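Local coordinates for protein transcriptional regulator, putative (Pseudomonas syringae pv. tomato, PDB 2R5F) that probably acts as a DNA-binding transcription regulator of the SorC family, here represented by its putative sugar-binding domain, at residues T14-M19 against G257-L262; K18-R23 against A239-L244. One frame throughout, in Å; residues are numbered along the deposited sequence.

Contact 1 of 2, residues T14-M19 against G257-L262; sequences TRLQKM and GTARGL. With SO4 (sulfate ion), chain C.
Leu16 reaches from helix 10-20 to Ala259 and Leu262 on helix 256-262, the last helix of the Rossmann-like alpha/beta fold. The two helical segments run at 43° to each other, their axes 10.4 Å apart. Leu16 bridges this gap with its forked end. Its CG lies anti to the carbonyl carbon (chi1 -69°), which points the branch toward the C-terminal helix. CD1 meets the methyl of Ala259, with Leu16 CD1 and Ala259 CB 3.6 Å apart. CD2 lies against the carbonyl oxygen of Ala259 and reaches on to Leu262, with Leu16 CD2 4.0 Å from Leu262 CB. All three residues are buried, and strand 24-28 lies beneath them: Val25 touches Leu16 and Val27 touches Ala259.

Met19, present as selenomethionine, adds an outer contact one turn further on. Its chain is bent at chi3, and Met19 CE comes 3.5 Å from Leu262 O. No hydrogen bond joins the two segments directly.

A sulfate ion, probably from the crystallisation liquor, lies between two arginines. It is also hydrogen-bonded by His9 ND1 and Leu12 N. Arg260 approaches it more loosely, with Arg260 NH1 3.5 Å from sulfate O4. Arg15 meets it with the edge of its guanidinium: O1 lies in the group's plane, and Arg15 NH2 donates to sulfate O1 over 2.6 Å, bent to 132° at the hydrogen.

Contact 2 of 2, residues K18-R23 against A239-L244; sequences KMYGIR and AIKGAL
Tyr20 and Leu244 make the centre of this contact through a CH-pi interaction. Leu244 CD1 lies over one face of the Tyr20 ring, 3.8 Å from the ring centroid and 16° off the normal. It is offset toward the rim, on the side of CG and CD2. Leu244 CB is on the same side of the ring plane but further out, beyond the CG-CD1 bond, and lies 3.9 Å from Tyr20 CD1. The tyrosine CG is placed anti to the carbonyl carbon (chi1 -65°), which carries the ring out toward helix 237-245.

Apolar contacts extend the patch on two sides. The second methyl of Leu244 turns to the isoleucine, and Leu244 CD2 is 3.8 Å from Ile22 CD1. Leu249 touches both of these side chains, and Leu252 of strand 251-255 lies against Ile22. Toward the solvent, the extended chain of Lys241 crosses the tyrosine at about a right angle. Its methylenes do the touching: Lys241 CD is 3.7 Å from Tyr20 OH, and CG approaches the ring obliquely.

Polar links between the two segments are absent. The tyrosine hydroxyl instead makes its hydrogen bond with Leu262 O of helix 256-262.

Gly21 is the first residue to leave helical angles, with a positive phi of 55°. The chain then turns through Ile22 toward strand 24-28. The contact thus packs a helix end and its turn against a second helix, beside the parallel strands 24-28 and 251-255 of a mixed sheet, as in Rossmann-like alpha/beta domains.

Contacts 1 and 2 share helix 10-20 and lie about 8 Å apart, centre to centre. Contact 1 pairs this helix with helix 256-262, and contact 2 pairs its C-terminal end with helix 237-245. The two partner helices also touch each other: Leu262 CD2 is 3.7 Å from Lys241 CB. The tyrosine hydroxyl bond is the polar tie from contact 2 to contact 1, with Tyr20 OH 2.6 Å from Leu262 O. A probable hydrogen bond, 3.2 Å between Gln17 O and Ile22 N, joins the helix to the turn after it. The sulfate lies at contact 1 and is probably from the crystallisation liquor.

Contact 1 of 2, residues T14-M19 against G257-L262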
loop_
_atom_site.group_PDB
_atom_site.type_symbol
_atom_site.label_atom_id
_atom_site.label_comp_id
_atom_site.label_asym_id
_atom_site.label_seq_id
_atom_site.Cartn_x
_atom_site.Cartn_y
_atom_site.Cartn_z
ATOM N N THR A 14 -17.583 -3.014 -9.966
ATOM C CA THR A 14 -17.644 -4.007 -11.035
ATOM C C THR A 14 -17.026 -3.563 -12.384
ATOM O O THR A 14 -16.255 -4.318 -12.984
ATOM C CB THR A 14 -19.108 -4.481 -11.253
ATOM O OG1 THR A 14 -19.517 -5.181 -10.077
ATOM C CG2 THR A 14 -19.206 -5.401 -12.428
ATOM N N ARG A 15 -17.371 -2.367 -12.863
ATOM C CA ARG A 15 -16.812 -1.840 -14.133
ATOM C C ARG A 15 -15.288 -1.668 -14.085
ATOM O O ARG A 15 -14.592 -2.018 -15.032
ATOM C CB ARG A 15 -17.498 -0.519 -14.552
ATOM C CG ARG A 15 -18.976 -0.686 -14.955
ATOM C CD ARG A 15 -19.621 0.608 -15.506
ATOM N NE ARG A 15 -19.808 1.606 -14.447
ATOM C CZ ARG A 15 -20.927 1.756 -13.737
ATOM N NH1 ARG A 15 -21.975 0.975 -13.977
ATOM N NH2 ARG A 15 -20.992 2.681 -12.787
ATOM N N LEU A 16 -14.787 -1.143 -12.965
ATOM C CA LEU A 16 -13.355 -0.950 -12.749
ATOM C C LEU A 16 -12.610 -2.295 -12.729
ATOM O O LEU A 16 -11.564 -2.435 -13.371
ATOM C CB LEU A 16 -13.102 -0.151 -11.461
ATOM C CG LEU A 16 -13.529 1.335 -11.464
ATOM C CD1 LEU A 16 -13.136 2.020 -10.171
ATOM C CD2 LEU A 16 -12.946 2.077 -12.618
ATOM N N GLN A 17 -13.173 -3.282 -12.021
ATOM C CA GLN A 17 -12.648 -4.658 -12.016
ATOM C C GLN A 17 -12.565 -5.247 -13.418
ATOM O O GLN A 17 -11.565 -5.856 -13.761
ATOM C CB GLN A 17 -13.477 -5.568 -11.105
ATOM C CG GLN A 17 -13.383 -5.189 -9.620
ATOM C CD GLN A 17 -14.370 -5.916 -8.750
ATOM O OE1 GLN A 17 -14.440 -5.687 -7.550
ATOM N NE2 GLN A 17 -15.131 -6.807 -9.338
ATOM N N LYS A 18 -13.604 -5.064 -14.227
ATOM C CA LYS A 18 -13.566 -5.525 -15.614
ATOM C C LYS A 18 -12.601 -4.710 -16.487
ATOM O O LYS A 18 -11.834 -5.288 -17.252
ATOM C CB LYS A 18 -14.962 -5.531 -16.249
ATOM C CG LYS A 18 -15.872 -6.627 -15.724
ATOM C CD LYS A 18 -17.120 -6.849 -16.582
ATOM C CE LYS A 18 -18.313 -6.063 -16.035
ATOM N NZ LYS A 18 -18.583 -4.778 -16.776
HETATM N N MSE A 19 -12.653 -3.379 -16.382
HETATM C CA MSE A 19 -11.795 -2.490 -17.179
HETATM C C MSE A 19 -10.301 -2.715 -16.987
HETATM O O MSE A 19 -9.538 -2.690 -17.953
HETATM C CB MSE A 19 -12.072 -1.026 -16.873
HETATM C CG MSE A 19 -13.325 -0.500 -17.473
HETATM SE SE MSE A 19 -13.527 1.378 -16.963
HETATM C CE MSE A 19 -11.901 2.103 -17.808
ATOM N N GLY A 257 -14.834 9.743 -6.257
ATOM C CA GLY A 257 -14.392 10.686 -7.300
ATOM C C GLY A 257 -13.276 10.046 -8.092
ATOM O O GLY A 257 -13.305 10.060 -9.328
ATOM N N THR A 258 -12.314 9.461 -7.383
ATOM C CA THR A 258 -11.197 8.768 -8.000
ATOM C C THR A 258 -11.683 7.620 -8.870
ATOM O O THR A 258 -11.221 7.461 -9.981
ATOM C CB THR A 258 -10.178 8.229 -6.955
ATOM O OG1 THR A 258 -9.697 9.329 -6.164
ATOM C CG2 THR A 258 -8.976 7.561 -7.657
ATOM N N ALA A 259 -12.598 6.819 -8.340
ATOM C CA ALA A 259 -13.117 5.664 -9.046
ATOM C C ALA A 259 -13.808 6.106 -10.326
ATOM O O ALA A 259 -13.695 5.440 -11.349
ATOM C CB ALA A 259 -14.080 4.886 -8.154
ATOM N N ARG A 260 -14.517 7.234 -10.259
ATOM C CA ARG A 260 -15.162 7.826 -11.435
ATOM C C ARG A 260 -14.145 8.368 -12.448
ATOM O O ARG A 260 -14.302 8.166 -13.634
ATOM C CB ARG A 260 -16.220 8.856 -11.024
ATOM C CG ARG A 260 -17.575 8.196 -10.601
ATOM C CD ARG A 260 -18.603 9.172 -10.017
ATOM N NE ARG A 260 -19.780 8.467 -9.467
ATOM C CZ ARG A 260 -20.660 9.006 -8.612
ATOM N NH1 ARG A 260 -21.687 8.288 -8.156
ATOM N NH2 ARG A 260 -20.514 10.261 -8.193
ATOM N N GLY A 261 -13.091 9.037 -11.978
ATOM C CA GLY A 261 -11.982 9.435 -12.849
ATOM C C GLY A 261 -11.311 8.306 -13.633
ATOM O O GLY A 261 -10.992 8.477 -14.821
ATOM N N LEU A 262 -11.095 7.171 -12.954
ATOM C CA LEU A 262 -10.576 5.915 -13.537
ATOM C C LEU A 262 -11.558 5.190 -14.473
ATOM O O LEU A 262 -11.139 4.377 -15.283
ATOM C CB LEU A 262 -10.184 4.931 -12.410
ATOM C CG LEU A 262 -8.936 5.244 -11.566
ATOM C CD1 LEU A 262 -8.893 4.467 -10.267
ATOM C CD2 LEU A 262 -7.672 5.032 -12.373
HETATM S S SO4 C . -22.356 3.627 -9.200
HETATM O O1 SO4 C . -22.192 3.654 -10.660
HETATM O O2 SO4 C . -23.765 3.716 -8.829
HETATM O O3 SO4 C . -21.842 2.344 -8.687
HETATM O O4 SO4 C . -21.667 4.804 -8.645
#

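Contact 2 of 2, residues K18-R23 against A239-L244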
loop_
_atom_site.group_PDB
_atom_site.type_symbol
_atom_site.label_atom_id
_atom_site.label_comp_id
_atom_site.label_asym_id
_atom_site.label_seq_id
_atom_site.Cartn_x
_atom_site.Cartn_y
_atom_site.Cartn_z
ATOM N N LYS A 18 -13.604 -5.064 -14.227
ATOM C CA LYS A 18 -13.566 -5.525 -15.614
ATOM C C LYS A 18 -12.601 -4.710 -16.487
ATOM O O LYS A 18 -11.834 -5.288 -17.252
ATOM C CB LYS A 18 -14.962 -5.531 -16.249
ATOM C CG LYS A 18 -15.872 -6.627 -15.724
ATOM C CD LYS A 18 -17.120 -6.849 -16.582
ATOM C CE LYS A 18 -18.313 -6.063 -16.035
ATOM N NZ LYS A 18 -18.583 -4.778 -16.776
HETATM N N MSE A 19 -12.653 -3.379 -16.382
HETATM C CA MSE A 19 -11.795 -2.490 -17.179
HETATM C C MSE A 19 -10.301 -2.715 -16.987
HETATM O O MSE A 19 -9.538 -2.690 -17.953
HETATM C CB MSE A 19 -12.072 -1.026 -16.873
HETATM C CG MSE A 19 -13.325 -0.500 -17.473
HETATM SE SE MSE A 19 -13.527 1.378 -16.963
HETATM C CE MSE A 19 -11.901 2.103 -17.808
ATOM N N TYR A 20 -9.900 -2.897 -15.735
ATOM C CA TYR A 20 -8.489 -2.993 -15.374
ATOM C C TYR A 20 -8.017 -4.418 -15.076
ATOM O O TYR A 20 -6.837 -4.631 -14.761
ATOM C CB TYR A 20 -8.180 -2.038 -14.207
ATOM C CG TYR A 20 -8.379 -0.599 -14.641
ATOM C CD1 TYR A 20 -7.462 0.013 -15.509
ATOM C CD2 TYR A 20 -9.499 0.133 -14.230
ATOM C CE1 TYR A 20 -7.645 1.311 -15.935
ATOM C CE2 TYR A 20 -9.685 1.447 -14.665
ATOM C CZ TYR A 20 -8.752 2.015 -15.514
ATOM O OH TYR A 20 -8.915 3.295 -15.954
ATOM N N GLY A 21 -8.928 -5.387 -15.188
ATOM C CA GLY A 21 -8.605 -6.795 -14.873
ATOM C C GLY A 21 -8.046 -6.939 -13.472
ATOM O O GLY A 21 -7.109 -7.676 -13.237
ATOM N N ILE A 22 -8.596 -6.176 -12.533
ATOM C CA ILE A 22 -8.210 -6.289 -11.149
ATOM C C ILE A 22 -9.288 -7.086 -10.424
ATOM O O ILE A 22 -10.496 -6.877 -10.655
ATOM C CB ILE A 22 -7.987 -4.882 -10.487
ATOM C CG1 ILE A 22 -7.878 -4.986 -8.965
ATOM C CG2 ILE A 22 -9.121 -3.932 -10.823
ATOM C CD1 ILE A 22 -7.275 -3.770 -8.301
ATOM N N ARG A 23 -8.845 -7.941 -9.506
ATOM C CA ARG A 23 -9.740 -8.811 -8.747
ATOM C C ARG A 23 -10.820 -8.075 -7.963
ATOM O O ARG A 23 -11.998 -8.425 -8.076
ATOM C CB ARG A 23 -8.944 -9.674 -7.773
ATOM C CG ARG A 23 -9.699 -10.909 -7.320
ATOM C CD ARG A 23 -9.254 -11.371 -5.932
ATOM N NE ARG A 23 -7.837 -11.711 -5.806
ATOM C CZ ARG A 23 -7.165 -11.597 -4.658
ATOM N NH1 ARG A 23 -5.871 -11.921 -4.590
ATOM N NH2 ARG A 23 -7.787 -11.137 -3.566
ATOM N N ALA A 239 -1.607 8.081 -11.936
ATOM C CA ALA A 239 -0.699 7.245 -11.158
ATOM C C ALA A 239 -1.326 5.898 -10.840
ATOM O O ALA A 239 -0.705 4.860 -11.064
ATOM C CB ALA A 239 -0.291 7.956 -9.868
ATOM N N ILE A 240 -2.543 5.918 -10.301
ATOM C CA ILE A 240 -3.293 4.697 -9.989
ATOM C C ILE A 240 -3.605 3.855 -11.238
ATOM O O ILE A 240 -3.462 2.619 -11.213
ATOM C CB ILE A 240 -4.569 5.026 -9.221
ATOM C CG1 ILE A 240 -4.202 5.711 -7.881
ATOM C CG2 ILE A 240 -5.385 3.747 -8.928
ATOM C CD1 ILE A 240 -5.371 6.465 -7.276
ATOM N N LYS A 241 -4.023 4.506 -12.325
ATOM C CA LYS A 241 -4.237 3.784 -13.590
ATOM C C LYS A 241 -2.959 3.101 -14.092
ATOM O O LYS A 241 -3.009 1.948 -14.550
ATOM C CB LYS A 241 -4.814 4.694 -14.668
ATOM C CG LYS A 241 -4.780 4.091 -16.069
ATOM C CD LYS A 241 -5.747 4.792 -16.998
ATOM C CE LYS A 241 -5.272 4.627 -18.468
ATOM N NZ LYS A 241 -6.359 5.019 -19.379
ATOM N N GLY A 242 -1.830 3.821 -14.022
ATOM C CA GLY A 242 -0.504 3.243 -14.292
ATOM C C GLY A 242 -0.232 1.980 -13.477
ATOM O O GLY A 242 0.168 0.936 -14.051
ATOM N N ALA A 243 -0.463 2.056 -12.160
ATOM C CA ALA A 243 -0.303 0.896 -11.259
ATOM C C ALA A 243 -1.257 -0.246 -11.639
ATOM O O ALA A 243 -0.828 -1.394 -11.695
ATOM C CB ALA A 243 -0.492 1.297 -9.796
ATOM N N LEU A 244 -2.531 0.080 -11.934
ATOM C CA LEU A 244 -3.531 -0.872 -12.439
ATOM C C LEU A 244 -3.134 -1.508 -13.754
ATOM O O LEU A 244 -3.290 -2.745 -13.941
ATOM C CB LEU A 244 -4.871 -0.173 -12.624
ATOM C CG LEU A 244 -5.637 0.225 -11.355
ATOM C CD1 LEU A 244 -6.860 1.030 -11.729
ATOM C CD2 LEU A 244 -6.004 -0.994 -10.559
#